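Local structure of esterase (Thermotoga maritima, 3DOH) at residues Lys7-Ile12 with Phe129-Thr134; Pro40-Val45 with Gln114-Phe119; Gln209-Cys214 with Ala371-Phe376; Trp312-Glu317 with Tyr366-Ala371. The protein hydrolyses carboxylic esters as a thermostable esterase, pairing an immunoglobulin-like domain with an alpha/beta-hydrolase domain. One frame throughout, in Å; residues are numbered along the deposited sequence.

How the contacts relate
Contacts 1 and 2 lie in the immunoglobulin-like domain and belong to one sheet. They meet where Phe-129 O lies 3.1 Å from Gln-114 N, a probable hydrogen bond. Contacts 3 and 4 lie in the alpha/beta-hydrolase part. They share Ala-371 and use the same helix, 369-376. Centres of contacts 1 and 4 are about 39 Å apart. The chemistry differs with place. Each of the first two has one backbone hydrogen bond across it, with side-chain packing around it. The last two rely on aromatic rings set against a helix. Contact 4 is buried, while the other three are only partly so. Another subunit touches part of each.

Contact 1: residues Lys7-Ile12 with Phe129-Thr134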
loop_
_atom_site.group_PDB
_atom_site.type_symbol
_atom_site.label_atom_id
_atom_site.label_comp_id
_atom_site.label_asym_id
_atom_site.label_seq_id
_atom_site.Cartn_x
_atom_site.Cartn_y
_atom_site.Cartn_z
ATOM N N LYS A 7 -15.346 -32.987 22.999
ATOM C CA LYS A 7 -14.948 -34.389 22.868
ATOM C C LYS A 7 -13.516 -34.576 22.358
ATOM O O LYS A 7 -12.820 -35.504 22.787
ATOM C CB LYS A 7 -15.953 -35.152 21.988
ATOM C CG LYS A 7 -17.446 -34.852 22.324
ATOM C CD LYS A 7 -18.324 -36.154 22.279
ATOM C CE LYS A 7 -18.143 -37.069 23.531
ATOM N NZ LYS A 7 -19.041 -38.283 23.482
ATOM N N SER A 8 -13.095 -33.708 21.442
ATOM C CA SER A 8 -11.754 -33.775 20.869
ATOM C C SER A 8 -11.483 -32.550 20.037
ATOM O O SER A 8 -12.411 -31.840 19.620
ATOM C CB SER A 8 -11.584 -35.000 19.965
ATOM O OG SER A 8 -12.513 -34.936 18.899
ATOM N N VAL A 9 -10.188 -32.322 19.843
ATOM C CA VAL A 9 -9.660 -31.315 18.944
ATOM C C VAL A 9 -8.584 -31.975 18.089
ATOM O O VAL A 9 -7.584 -32.483 18.584
ATOM C CB VAL A 9 -9.155 -30.098 19.699
ATOM C CG1 VAL A 9 -10.061 -29.842 20.889
ATOM C CG2 VAL A 9 -7.791 -30.357 20.191
ATOM N N THR A 10 -8.853 -32.041 16.800
ATOM C CA THR A 10 -8.090 -32.864 15.916
ATOM C C THR A 10 -7.438 -31.965 14.883
ATOM O O THR A 10 -8.093 -31.165 14.220
ATOM C CB THR A 10 -8.989 -33.862 15.215
ATOM O OG1 THR A 10 -9.825 -34.523 16.169
ATOM C CG2 THR A 10 -8.155 -34.878 14.484
ATOM N N LEU A 11 -6.130 -32.085 14.796
ATOM C CA LEU A 11 -5.322 -31.412 13.813
ATOM C C LEU A 11 -5.446 -32.091 12.469
ATOM O O LEU A 11 -5.133 -33.268 12.354
ATOM C CB LEU A 11 -3.880 -31.499 14.283
ATOM C CG LEU A 11 -3.371 -30.343 15.143
ATOM C CD1 LEU A 11 -4.495 -29.714 15.939
ATOM C CD2 LEU A 11 -2.171 -30.765 16.001
ATOM N N ILE A 12 -5.915 -31.383 11.452
ATOM C CA ILE A 12 -5.958 -31.968 10.119
ATOM C C ILE A 12 -4.712 -31.521 9.332
ATOM O O ILE A 12 -4.472 -30.295 9.164
ATOM C CB ILE A 12 -7.251 -31.591 9.342
ATOM C CG1 ILE A 12 -8.492 -31.658 10.237
ATOM C CG2 ILE A 12 -7.401 -32.465 8.082
ATOM C CD1 ILE A 12 -8.844 -33.084 10.717
ATOM N N PHE A 129 -13.765 -22.463 25.703
ATOM C CA PHE A 129 -12.804 -23.455 26.207
ATOM C C PHE A 129 -11.457 -23.225 25.546
ATOM O O PHE A 129 -11.369 -22.575 24.513
ATOM C CB PHE A 129 -13.280 -24.908 25.944
ATOM C CG PHE A 129 -13.003 -25.397 24.538
ATOM C CD1 PHE A 129 -11.739 -25.944 24.199
ATOM C CD2 PHE A 129 -13.975 -25.276 23.542
ATOM C CE1 PHE A 129 -11.478 -26.370 22.920
ATOM C CE2 PHE A 129 -13.714 -25.675 22.260
ATOM C CZ PHE A 129 -12.474 -26.237 21.946
ATOM N N THR A 130 -10.412 -23.787 26.128
ATOM C CA THR A 130 -9.077 -23.710 25.561
ATOM C C THR A 130 -8.450 -25.051 25.783
ATOM O O THR A 130 -8.742 -25.701 26.768
ATOM C CB THR A 130 -8.241 -22.665 26.253
ATOM O OG1 THR A 130 -8.947 -21.430 26.222
ATOM C CG2 THR A 130 -6.906 -22.483 25.551
ATOM N N SER A 131 -7.583 -25.466 24.864
ATOM C CA SER A 131 -7.129 -26.851 24.808
ATOM C C SER A 131 -5.921 -27.008 23.887
ATOM O O SER A 131 -5.864 -26.408 22.814
ATOM C CB SER A 131 -8.263 -27.769 24.348
ATOM O OG SER A 131 -7.835 -29.119 24.285
ATOM N N LYS A 132 -4.959 -27.820 24.316
ATOM C CA LYS A 132 -4.014 -28.475 23.383
ATOM C C LYS A 132 -4.844 -29.382 22.441
ATOM O O LYS A 132 -6.047 -29.571 22.659
ATOM C CB LYS A 132 -2.957 -29.281 24.150
ATOM C CG LYS A 132 -1.794 -28.456 24.738
ATOM C CD LYS A 132 -1.489 -28.939 26.180
ATOM C CE LYS A 132 -0.101 -28.477 26.776
ATOM N NZ LYS A 132 0.208 -26.972 26.736
ATOM N N GLN A 133 -4.233 -29.894 21.374
ATOM C CA GLN A 133 -4.911 -30.866 20.514
ATOM C C GLN A 133 -4.924 -32.248 21.175
ATOM O O GLN A 133 -4.169 -32.516 22.099
ATOM C CB GLN A 133 -4.213 -30.982 19.171
ATOM C CG GLN A 133 -2.974 -31.836 19.179
ATOM C CD GLN A 133 -1.740 -31.025 19.475
ATOM O OE1 GLN A 133 -0.624 -31.493 19.286
ATOM N NE2 GLN A 133 -1.922 -29.792 19.922
ATOM N N THR A 134 -5.773 -33.132 20.661
ATOM C CA THR A 134 -5.888 -34.483 21.200
ATOM C C THR A 134 -5.756 -35.564 20.128
ATOM O O THR A 134 -6.044 -36.734 20.382
ATOM C CB THR A 134 -7.217 -34.678 21.953
ATOM O OG1 THR A 134 -7.073 -34.229 23.306
ATOM C CG2 THR A 134 -7.620 -36.145 21.951
#
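Val-9 and Thr-134 help join strands 8-16 and 129-139, the first and last strands of the immunoglobulin-like beta sheet. The hydrogen bonding is backbone to backbone. Thr-134 N donates to Val-9 O at 2.8 Å, nearly straight at 172°. Leu-11 carries the pairing on through backbone bonds to Asp-135 and Lys-137. Earlier in the strands the short segments diverge, with axes at 50° to each other. In the side-chain packing, Leu-11 lies obliquely against the aliphatic part of Gln-133, with Leu-11 CD2 3.4 Å from Gln-133 CG. Leu-11 CD1 meets Gln-133 CB at 3.5 Å. Tyr-110 of strand 110-114 touches both side chains. Trimmed to an alanine, Leu-11 is likely to leave a gap beside the Gln-133 chain and set it freer to turn. Val-9 is the more enclosed of the two by this contact. Its CG1 sits obliquely to the Phe-129 ring, 4.3 Å from Phe-129 CE1. The same methyl also lies 4.1 Å from Ser-131 OG.

Contact 2: residues Pro40-Val45 with Gln114-Phe119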
loop_
_atom_site.group_PDB
_atom_site.type_symbol
_atom_site.label_atom_id
_atom_site.label_comp_id
_atom_site.label_asym_id
_atom_site.label_seq_id
_atom_site.Cartn_x
_atom_site.Cartn_y
_atom_site.Cartn_z
ATOM N N PRO A 40 -15.067 -17.024 11.895
ATOM C CA PRO A 40 -13.635 -17.171 12.263
ATOM C C PRO A 40 -13.178 -16.441 13.521
ATOM O O PRO A 40 -12.337 -16.938 14.255
ATOM C CB PRO A 40 -12.905 -16.622 11.024
ATOM C CG PRO A 40 -13.831 -16.990 9.906
ATOM C CD PRO A 40 -15.216 -16.722 10.458
ATOM N N ASP A 41 -13.742 -15.281 13.790
ATOM C CA ASP A 41 -13.313 -14.502 14.953
ATOM C C ASP A 41 -13.842 -15.006 16.298
ATOM O O ASP A 41 -13.708 -14.318 17.317
ATOM C CB ASP A 41 -13.637 -13.010 14.760
ATOM C CG ASP A 41 -15.148 -12.722 14.648
ATOM O OD1 ASP A 41 -15.465 -11.522 14.636
ATOM O OD2 ASP A 41 -16.014 -13.648 14.597
ATOM N N GLN A 42 -14.459 -16.181 16.308
ATOM C CA GLN A 42 -14.954 -16.759 17.558
ATOM C C GLN A 42 -13.949 -17.797 18.087
ATOM O O GLN A 42 -14.135 -18.384 19.149
ATOM C CB GLN A 42 -16.311 -17.415 17.372
ATOM C CG GLN A 42 -17.443 -16.532 16.832
ATOM C CD GLN A 42 -18.700 -17.353 16.586
ATOM O OE1 GLN A 42 -18.650 -18.379 15.908
ATOM N NE2 GLN A 42 -19.820 -16.932 17.160
ATOM N N PHE A 43 -12.876 -18.010 17.344
ATOM C CA PHE A 43 -11.945 -19.045 17.700
ATOM C C PHE A 43 -10.524 -18.545 17.568
ATOM O O PHE A 43 -10.285 -17.499 16.985
ATOM C CB PHE A 43 -12.156 -20.207 16.754
ATOM C CG PHE A 43 -13.512 -20.829 16.839
ATOM C CD1 PHE A 43 -13.722 -21.952 17.630
ATOM C CD2 PHE A 43 -14.571 -20.320 16.098
ATOM C CE1 PHE A 43 -14.966 -22.559 17.698
ATOM C CE2 PHE A 43 -15.827 -20.911 16.160
ATOM C CZ PHE A 43 -16.021 -22.034 16.959
ATOM N N SER A 44 -9.589 -19.310 18.084
ATOM C CA SER A 44 -8.194 -18.986 17.936
ATOM C C SER A 44 -7.419 -20.267 17.695
ATOM O O SER A 44 -7.754 -21.320 18.269
ATOM C CB SER A 44 -7.705 -18.375 19.212
ATOM O OG SER A 44 -6.367 -18.004 19.063
ATOM N N VAL A 45 -6.390 -20.223 16.862
ATOM C CA VAL A 45 -5.569 -21.413 16.693
ATOM C C VAL A 45 -4.085 -21.034 16.767
ATOM O O VAL A 45 -3.687 -20.053 16.170
ATOM C CB VAL A 45 -5.928 -22.126 15.373
ATOM C CG1 VAL A 45 -4.989 -23.286 15.092
ATOM C CG2 VAL A 45 -7.359 -22.645 15.408
ATOM N N GLN A 114 -12.112 -21.701 21.613
ATOM C CA GLN A 114 -13.354 -21.036 21.361
ATOM C C GLN A 114 -13.439 -19.896 22.315
ATOM O O GLN A 114 -13.440 -20.114 23.494
ATOM C CB GLN A 114 -14.509 -21.963 21.618
ATOM C CG GLN A 114 -15.789 -21.343 21.223
ATOM C CD GLN A 114 -16.887 -21.964 21.968
ATOM O OE1 GLN A 114 -16.978 -23.185 22.007
ATOM N NE2 GLN A 114 -17.728 -21.148 22.601
ATOM N N LEU A 115 -13.539 -18.682 21.803
ATOM C CA LEU A 115 -13.309 -17.497 22.607
ATOM C C LEU A 115 -14.559 -16.897 23.221
ATOM O O LEU A 115 -14.497 -16.232 24.256
ATOM C CB LEU A 115 -12.641 -16.439 21.753
ATOM C CG LEU A 115 -11.277 -16.832 21.235
ATOM C CD1 LEU A 115 -10.798 -15.893 20.107
ATOM C CD2 LEU A 115 -10.320 -16.840 22.388
ATOM N N VAL A 116 -15.676 -17.100 22.544
ATOM C CA VAL A 116 -16.929 -16.510 22.910
ATOM C C VAL A 116 -17.902 -17.659 22.974
ATOM O O VAL A 116 -17.637 -18.734 22.389
ATOM C CB VAL A 116 -17.412 -15.549 21.831
ATOM C CG1 VAL A 116 -16.527 -14.317 21.787
ATOM C CG2 VAL A 116 -17.512 -16.247 20.467
ATOM N N PRO A 117 -19.040 -17.461 23.658
ATOM C CA PRO A 117 -19.992 -18.555 23.693
ATOM C C PRO A 117 -20.470 -18.806 22.271
ATOM O O PRO A 117 -20.272 -17.950 21.424
ATOM C CB PRO A 117 -21.111 -18.003 24.587
ATOM C CG PRO A 117 -20.461 -16.914 25.390
ATOM C CD PRO A 117 -19.525 -16.294 24.411
ATOM N N ILE A 118 -21.048 -19.971 21.992
ATOM C CA ILE A 118 -21.617 -20.246 20.662
ATOM C C ILE A 118 -22.971 -20.936 20.748
ATOM O O ILE A 118 -23.290 -21.624 21.740
ATOM C CB ILE A 118 -20.703 -21.088 19.754
ATOM C CG1 ILE A 118 -20.287 -22.374 20.486
ATOM C CG2 ILE A 118 -19.528 -20.267 19.252
ATOM C CD1 ILE A 118 -20.044 -23.594 19.562
ATOM N N PHE A 119 -23.767 -20.742 19.700
ATOM C CA PHE A 119 -25.120 -21.260 19.697
ATOM C C PHE A 119 -25.086 -22.744 19.329
ATOM O O PHE A 119 -24.353 -23.130 18.415
ATOM C CB PHE A 119 -26.019 -20.434 18.750
ATOM C CG PHE A 119 -26.408 -19.068 19.309
ATOM C CD1 PHE A 119 -27.329 -18.961 20.374
ATOM C CD2 PHE A 119 -25.849 -17.884 18.782
ATOM C CE1 PHE A 119 -27.692 -17.703 20.901
ATOM C CE2 PHE A 119 -26.199 -16.610 19.295
ATOM C CZ PHE A 119 -27.126 -16.521 20.353
#
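Asp-41 touches Leu-115 only loosely, through its carbonyl. That O accepts a hydrogen bond from Lys-46 NZ of the second subunit, while Asp-41 OD2 bonds to Ser-39 OG. Gln-42 does more. Its chain is extended beyond CG (chi2 175°) and crosses the side chain of Val-116 at about a right angle. Gln-42 CB is 3.5 Å from Val-116 CG2. Farther out, Gln-42 OE1 lies 3.9 Å from Ile-118 CG2 and is hydrogen-bonded to Ser-39 N. With a leucine in its place, Ser-39 N would probably be left without this acceptor. The backbone O of Gln-42 accepts from Leu-115 N at 2.7 Å, almost straight at 178°. Phe-43 forms an antiparallel, non-hydrogen-bonded pair with Gln-114. Its ring runs obliquely past the Gln-114 chain, with Phe-43 CE1 3.8 Å from Gln-114 CG and the ring and amide planes 62° apart. Tyr-29 OH and Val-126 O hold the two ends of that amide. Phe-43 O lies 3.5 Å from Leu-115 CD1. Ser-44 CB lies 4.1 Å from the same Leu-115 CD1. Leu-115 of the second subunit packs here too. The contact lies where strand 110-114 leaves its antiparallel neighbour 43-48 and runs into a loop of the immunoglobulin-like beta sandwich.

Contact 3: residues Gln209-Cys214 with Ala371-Phe376; sequences QVVHPC and AIEWLF
His-212 and Phe-376 form the tightly packed part of this contact. Their rings are almost parallel, with planes at 4°, but they are slid apart and barely overlap. The centroids are 4.9 Å apart. Each ring instead receives the other's CB over a face, giving two CH-pi contacts. His-212 CB stands 3.7 Å from the centroid of the Phe-376 ring, close to its normal. Phe-376 CB lies 4.0 Å from the centroid of the His-212 ring, nearer its rim. Val-211 CB sits over the opposite face of the imidazole, so that ring is flanked on both sides. Cys-214 comes to the edge of the phenyl ring, with SG 3.9 Å from Phe-376 CZ, in a sulfur-aromatic contact. A chi1 of -176° turns the sulfur away from the backbone N of Cys-214 and carries it to that edge. Pro-175 and Val-177 of strand 174-180 also touch Phe-376.

The looser side holds Glu-373, which is partly exposed. Its chain bends at chi2 and brings the carboxylate to the edge of the imidazole, with the two planes 42° apart. The spacing modelled there is doubtful. Val-211 is near this margin and packs on Val-331 of the third subunit. The contact joins the loop leading into strand 215-219 to the last helix, 369-376, which packs against the central sheet of the alpha/beta-hydrolase fold.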
loop_
_atom_site.group_PDB
_atom_site.type_symbol
_atom_site.label_atom_id
_atom_site.label_comp_id
_atom_site.label_asym_id
_atom_site.label_seq_id
_atom_site.Cartn_x
_atom_site.Cartn_y
_atom_site.Cartn_z
ATOM N N GLN A 209 -7.295 -41.963 -8.491
ATOM C CA GLN A 209 -7.622 -43.358 -8.167
ATOM C C GLN A 209 -8.849 -43.886 -8.882
ATOM O O GLN A 209 -8.894 -45.022 -9.293
ATOM C CB GLN A 209 -7.840 -43.496 -6.681
ATOM C CG GLN A 209 -6.547 -43.551 -5.975
ATOM C CD GLN A 209 -5.815 -44.820 -6.295
ATOM O OE1 GLN A 209 -6.437 -45.873 -6.508
ATOM N NE2 GLN A 209 -4.478 -44.740 -6.325
ATOM N N VAL A 210 -9.844 -43.026 -9.012
ATOM C CA VAL A 210 -11.132 -43.348 -9.583
ATOM C C VAL A 210 -11.044 -43.557 -11.096
ATOM O O VAL A 210 -11.913 -44.215 -11.694
ATOM C CB VAL A 210 -12.100 -42.204 -9.242
ATOM C CG1 VAL A 210 -12.168 -41.150 -10.394
ATOM C CG2 VAL A 210 -13.415 -42.749 -8.886
ATOM N N VAL A 211 -9.992 -43.025 -11.731
ATOM C CA VAL A 211 -9.736 -43.364 -13.150
ATOM C C VAL A 211 -8.584 -44.346 -13.383
ATOM O O VAL A 211 -8.556 -45.028 -14.400
ATOM C CB VAL A 211 -9.668 -42.110 -14.097
ATOM C CG1 VAL A 211 -10.929 -41.309 -13.958
ATOM C CG2 VAL A 211 -8.522 -41.234 -13.750
ATOM N N HIS A 212 -7.650 -44.404 -12.439
ATOM C CA HIS A 212 -6.529 -45.332 -12.526
ATOM C C HIS A 212 -6.151 -45.872 -11.151
ATOM O O HIS A 212 -5.115 -45.511 -10.595
ATOM C CB HIS A 212 -5.320 -44.655 -13.175
ATOM C CG HIS A 212 -5.659 -43.851 -14.391
ATOM N ND1 HIS A 212 -5.822 -42.483 -14.359
ATOM C CD2 HIS A 212 -5.866 -44.224 -15.677
ATOM C CE1 HIS A 212 -6.114 -42.047 -15.572
ATOM N NE2 HIS A 212 -6.146 -43.084 -16.390
ATOM N N PRO A 213 -7.000 -46.738 -10.607
ATOM C CA PRO A 213 -6.642 -47.528 -9.425
ATOM C C PRO A 213 -5.340 -48.295 -9.629
ATOM O O PRO A 213 -4.980 -48.606 -10.764
ATOM C CB PRO A 213 -7.812 -48.504 -9.294
ATOM C CG PRO A 213 -8.322 -48.659 -10.683
ATOM C CD PRO A 213 -8.139 -47.320 -11.339
ATOM N N CYS A 214 -4.647 -48.597 -8.535
ATOM C CA CYS A 214 -3.332 -48.022 -8.277
ATOM C C CYS A 214 -2.829 -48.394 -6.886
ATOM O O CYS A 214 -3.441 -48.037 -5.879
ATOM C CB CYS A 214 -3.373 -46.500 -8.432
ATOM S SG CYS A 214 -1.766 -45.688 -8.257
ATOM N N ALA A 371 1.457 -35.327 -17.195
ATOM C CA ALA A 371 2.489 -36.265 -16.729
ATOM C C ALA A 371 1.891 -37.493 -16.056
ATOM O O ALA A 371 2.250 -38.639 -16.380
ATOM C CB ALA A 371 3.432 -35.559 -15.776
ATOM N N ILE A 372 0.980 -37.245 -15.120
ATOM C CA ILE A 372 0.212 -38.318 -14.468
ATOM C C ILE A 372 -0.530 -39.211 -15.478
ATOM O O ILE A 372 -0.386 -40.449 -15.472
ATOM C CB ILE A 372 -0.737 -37.712 -13.434
ATOM C CG1 ILE A 372 0.086 -37.218 -12.246
ATOM C CG2 ILE A 372 -1.817 -38.696 -13.040
ATOM C CD1 ILE A 372 -0.569 -36.101 -11.530
ATOM N N GLU A 373 -1.270 -38.572 -16.387
ATOM C CA GLU A 373 -2.056 -39.311 -17.370
ATOM C C GLU A 373 -1.137 -40.136 -18.231
ATOM O O GLU A 373 -1.411 -41.335 -18.477
ATOM C CB GLU A 373 -2.874 -38.359 -18.239
ATOM C CG GLU A 373 -4.225 -37.962 -17.622
ATOM C CD GLU A 373 -5.035 -39.183 -17.171
ATOM O OE1 GLU A 373 -5.231 -39.335 -15.939
ATOM O OE2 GLU A 373 -5.444 -40.005 -18.042
ATOM N N TRP A 374 -0.039 -39.502 -18.680
ATOM C CA TRP A 374 0.918 -40.152 -19.531
ATOM C C TRP A 374 1.494 -41.408 -18.873
ATOM O O TRP A 374 1.712 -42.424 -19.531
ATOM C CB TRP A 374 2.034 -39.182 -19.863
ATOM C CG TRP A 374 3.209 -39.844 -20.560
ATOM C CD1 TRP A 374 3.356 -40.039 -21.915
ATOM C CD2 TRP A 374 4.405 -40.403 -19.945
ATOM N NE1 TRP A 374 4.565 -40.652 -22.169
ATOM C CE2 TRP A 374 5.223 -40.884 -20.986
ATOM C CE3 TRP A 374 4.875 -40.496 -18.629
ATOM C CZ2 TRP A 374 6.473 -41.492 -20.742
ATOM C CZ3 TRP A 374 6.128 -41.105 -18.396
ATOM C CH2 TRP A 374 6.896 -41.594 -19.442
ATOM N N LEU A 375 1.748 -41.356 -17.568
ATOM C CA LEU A 375 2.421 -42.493 -16.956
ATOM C C LEU A 375 1.471 -43.661 -17.077
ATOM O O LEU A 375 1.890 -44.759 -17.455
ATOM C CB LEU A 375 2.816 -42.218 -15.515
ATOM C CG LEU A 375 3.572 -43.280 -14.702
ATOM C CD1 LEU A 375 5.053 -43.275 -15.030
ATOM C CD2 LEU A 375 3.385 -42.947 -13.262
ATOM N N PHE A 376 0.187 -43.390 -16.837
ATOM C CA PHE A 376 -0.819 -44.449 -16.876
ATOM C C PHE A 376 -1.129 -45.047 -18.250
ATOM O O PHE A 376 -1.670 -46.151 -18.325
ATOM C CB PHE A 376 -2.102 -44.107 -16.082
ATOM C CG PHE A 376 -1.884 -44.138 -14.616
ATOM C CD1 PHE A 376 -1.536 -45.323 -13.984
ATOM C CD2 PHE A 376 -1.952 -42.986 -13.862
ATOM C CE1 PHE A 376 -1.292 -45.367 -12.616
ATOM C CE2 PHE A 376 -1.697 -43.039 -12.478
ATOM C CZ PHE A 376 -1.355 -44.234 -11.864
#

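Contact 4: residues Trp312-Glu317 with Tyr366-Ala371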
loop_
_atom_site.group_PDB
_atom_site.type_symbol
_atom_site.label_atom_id
_atom_site.label_comp_id
_atom_site.label_asym_id
_atom_site.label_seq_id
_atom_site.Cartn_x
_atom_site.Cartn_y
_atom_site.Cartn_z
ATOM N N TRP A 312 9.957 -39.791 -18.806
ATOM C CA TRP A 312 9.738 -38.355 -18.920
ATOM C C TRP A 312 10.560 -37.702 -17.816
ATOM O O TRP A 312 10.237 -37.793 -16.632
ATOM C CB TRP A 312 8.254 -38.020 -18.841
ATOM C CG TRP A 312 7.924 -36.598 -19.123
ATOM C CD1 TRP A 312 8.770 -35.539 -19.066
ATOM C CD2 TRP A 312 6.632 -36.059 -19.453
ATOM N NE1 TRP A 312 8.100 -34.374 -19.363
ATOM C CE2 TRP A 312 6.787 -34.667 -19.607
ATOM C CE3 TRP A 312 5.363 -36.621 -19.642
ATOM C CZ2 TRP A 312 5.721 -33.822 -19.945
ATOM C CZ3 TRP A 312 4.292 -35.780 -19.977
ATOM C CH2 TRP A 312 4.481 -34.401 -20.120
ATOM N N VAL A 313 11.658 -37.083 -18.230
ATOM C CA VAL A 313 12.590 -36.415 -17.341
ATOM C C VAL A 313 12.150 -34.959 -17.040
ATOM O O VAL A 313 11.604 -34.269 -17.900
ATOM C CB VAL A 313 13.964 -36.398 -18.014
ATOM C CG1 VAL A 313 15.047 -35.841 -17.082
ATOM C CG2 VAL A 313 14.337 -37.785 -18.477
ATOM N N PHE A 314 12.388 -34.504 -15.815
ATOM C CA PHE A 314 12.068 -33.147 -15.386
ATOM C C PHE A 314 13.301 -32.626 -14.613
ATOM O O PHE A 314 13.948 -33.402 -13.864
ATOM C CB PHE A 314 10.823 -33.132 -14.463
ATOM C CG PHE A 314 9.523 -33.483 -15.150
ATOM C CD1 PHE A 314 9.163 -34.815 -15.373
ATOM C CD2 PHE A 314 8.648 -32.480 -15.584
ATOM C CE1 PHE A 314 7.928 -35.132 -16.027
ATOM C CE2 PHE A 314 7.415 -32.805 -16.237
ATOM C CZ PHE A 314 7.062 -34.117 -16.454
ATOM N N HIS A 315 13.628 -31.335 -14.782
ATOM C CA HIS A 315 14.749 -30.691 -14.095
ATOM C C HIS A 315 14.544 -29.186 -14.280
ATOM O O HIS A 315 13.906 -28.761 -15.230
ATOM C CB HIS A 315 16.061 -31.103 -14.769
ATOM C CG HIS A 315 17.233 -31.193 -13.840
ATOM N ND1 HIS A 315 17.632 -30.149 -13.030
ATOM C CD2 HIS A 315 18.122 -32.191 -13.630
ATOM C CE1 HIS A 315 18.696 -30.514 -12.342
ATOM N NE2 HIS A 315 19.022 -31.741 -12.702
ATOM N N ALA A 316 15.074 -28.359 -13.391
ATOM C CA ALA A 316 14.999 -26.919 -13.621
ATOM C C ALA A 316 16.370 -26.476 -14.034
ATOM O O ALA A 316 17.376 -26.891 -13.421
ATOM C CB ALA A 316 14.565 -26.182 -12.387
ATOM N N GLU A 317 16.396 -25.615 -15.060
ATOM C CA GLU A 317 17.628 -25.061 -15.627
ATOM C C GLU A 317 18.612 -24.515 -14.589
ATOM O O GLU A 317 19.826 -24.735 -14.688
ATOM C CB GLU A 317 17.273 -23.958 -16.598
ATOM C CG GLU A 317 18.473 -23.468 -17.381
ATOM C CD GLU A 317 19.266 -22.414 -16.629
ATOM O OE1 GLU A 317 18.763 -21.865 -15.626
ATOM O OE2 GLU A 317 20.403 -22.138 -17.026
ATOM N N TYR A 366 4.731 -32.991 -10.087
ATOM C CA TYR A 366 3.621 -33.763 -9.528
ATOM C C TYR A 366 2.288 -33.045 -9.635
ATOM O O TYR A 366 1.225 -33.653 -9.435
ATOM C CB TYR A 366 3.912 -34.252 -8.096
ATOM C CG TYR A 366 5.023 -35.280 -8.093
ATOM C CD1 TYR A 366 5.004 -36.336 -9.005
ATOM C CD2 TYR A 366 6.117 -35.188 -7.211
ATOM C CE1 TYR A 366 6.033 -37.284 -9.027
ATOM C CE2 TYR A 366 7.158 -36.144 -7.257
ATOM C CZ TYR A 366 7.085 -37.183 -8.157
ATOM O OH TYR A 366 8.070 -38.123 -8.230
ATOM N N GLU A 367 2.338 -31.766 -9.983
ATOM C CA GLU A 367 1.110 -31.009 -10.258
ATOM C C GLU A 367 0.716 -31.027 -11.749
ATOM O O GLU A 367 -0.287 -30.435 -12.140
ATOM C CB GLU A 367 1.162 -29.587 -9.654
ATOM C CG GLU A 367 1.193 -29.520 -8.107
ATOM C CD GLU A 367 0.048 -30.308 -7.396
ATOM O OE1 GLU A 367 -1.119 -29.855 -7.437
ATOM O OE2 GLU A 367 0.323 -31.375 -6.769
ATOM N N ASN A 368 1.440 -31.783 -12.559
ATOM C CA ASN A 368 1.168 -31.844 -13.988
ATOM C C ASN A 368 0.241 -33.019 -14.388
ATOM O O ASN A 368 0.671 -34.195 -14.427
ATOM C CB ASN A 368 2.514 -31.942 -14.687
ATOM C CG ASN A 368 2.430 -31.815 -16.194
ATOM O OD1 ASN A 368 1.448 -32.234 -16.835
ATOM N ND2 ASN A 368 3.514 -31.283 -16.783
ATOM N N GLN A 369 -1.023 -32.705 -14.685
ATOM C CA GLN A 369 -2.036 -33.729 -15.013
ATOM C C GLN A 369 -1.624 -34.522 -16.262
ATOM O O GLN A 369 -1.921 -35.709 -16.369
ATOM C CB GLN A 369 -3.488 -33.142 -15.111
ATOM C CG GLN A 369 -4.511 -34.128 -15.778
ATOM C CD GLN A 369 -6.021 -33.787 -15.594
ATOM O OE1 GLN A 369 -6.411 -32.616 -15.539
ATOM N NE2 GLN A 369 -6.874 -34.834 -15.528
ATOM N N GLU A 370 -0.931 -33.870 -17.185
ATOM C CA GLU A 370 -0.471 -34.496 -18.416
ATOM C C GLU A 370 0.508 -35.640 -18.074
ATOM O O GLU A 370 0.386 -36.767 -18.569
ATOM C CB GLU A 370 0.220 -33.435 -19.315
ATOM C CG GLU A 370 -0.268 -33.361 -20.777
ATOM C CD GLU A 370 0.876 -33.278 -21.874
ATOM O OE1 GLU A 370 1.624 -32.237 -21.976
ATOM O OE2 GLU A 370 0.999 -34.274 -22.657
ATOM N N ALA A 371 1.457 -35.327 -17.195
ATOM C CA ALA A 371 2.489 -36.265 -16.729
ATOM C C ALA A 371 1.891 -37.493 -16.056
ATOM O O ALA A 371 2.250 -38.639 -16.380
ATOM C CB ALA A 371 3.432 -35.559 -15.776
#
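Trp-312 and Phe-314 reach from strand 311-316 to the start of helix 369-376, a strand-to-helix packing in the alpha/beta-hydrolase fold. With chi1 at -172°, the Trp-312 side chain extends opposite its own backbone N, which brings the six-membered ring to the helix. There CZ3 lies 3.7 Å from Ala-371 CA. The Ala-371 methyl and Phe-314 CZ lie over the same face of the indole, both toward its rim. These two also meet each other, Phe-314 CZ to Ala-371 CB at 4.0 Å. Glu-370 comes to the indole edge instead, its OE1 4.0 Å from Trp-312 CH2. Its carboxylate plane is turned 64° from the ring. The indole NE1 is hydrogen-bonded to Thr-344 OG1, and Trp-374 stacks edge-to-face with Trp-312. Asn-368 ND2 lies at the edge of the Phe-314 ring, 4.2 Å from CE2. Asn-368 is also the N-cap of the helix. Its OD1 accepts a weak bond from Glu-370 N and a better one from Ala-371 N at 3.1 Å, the latter donor above the amide plane.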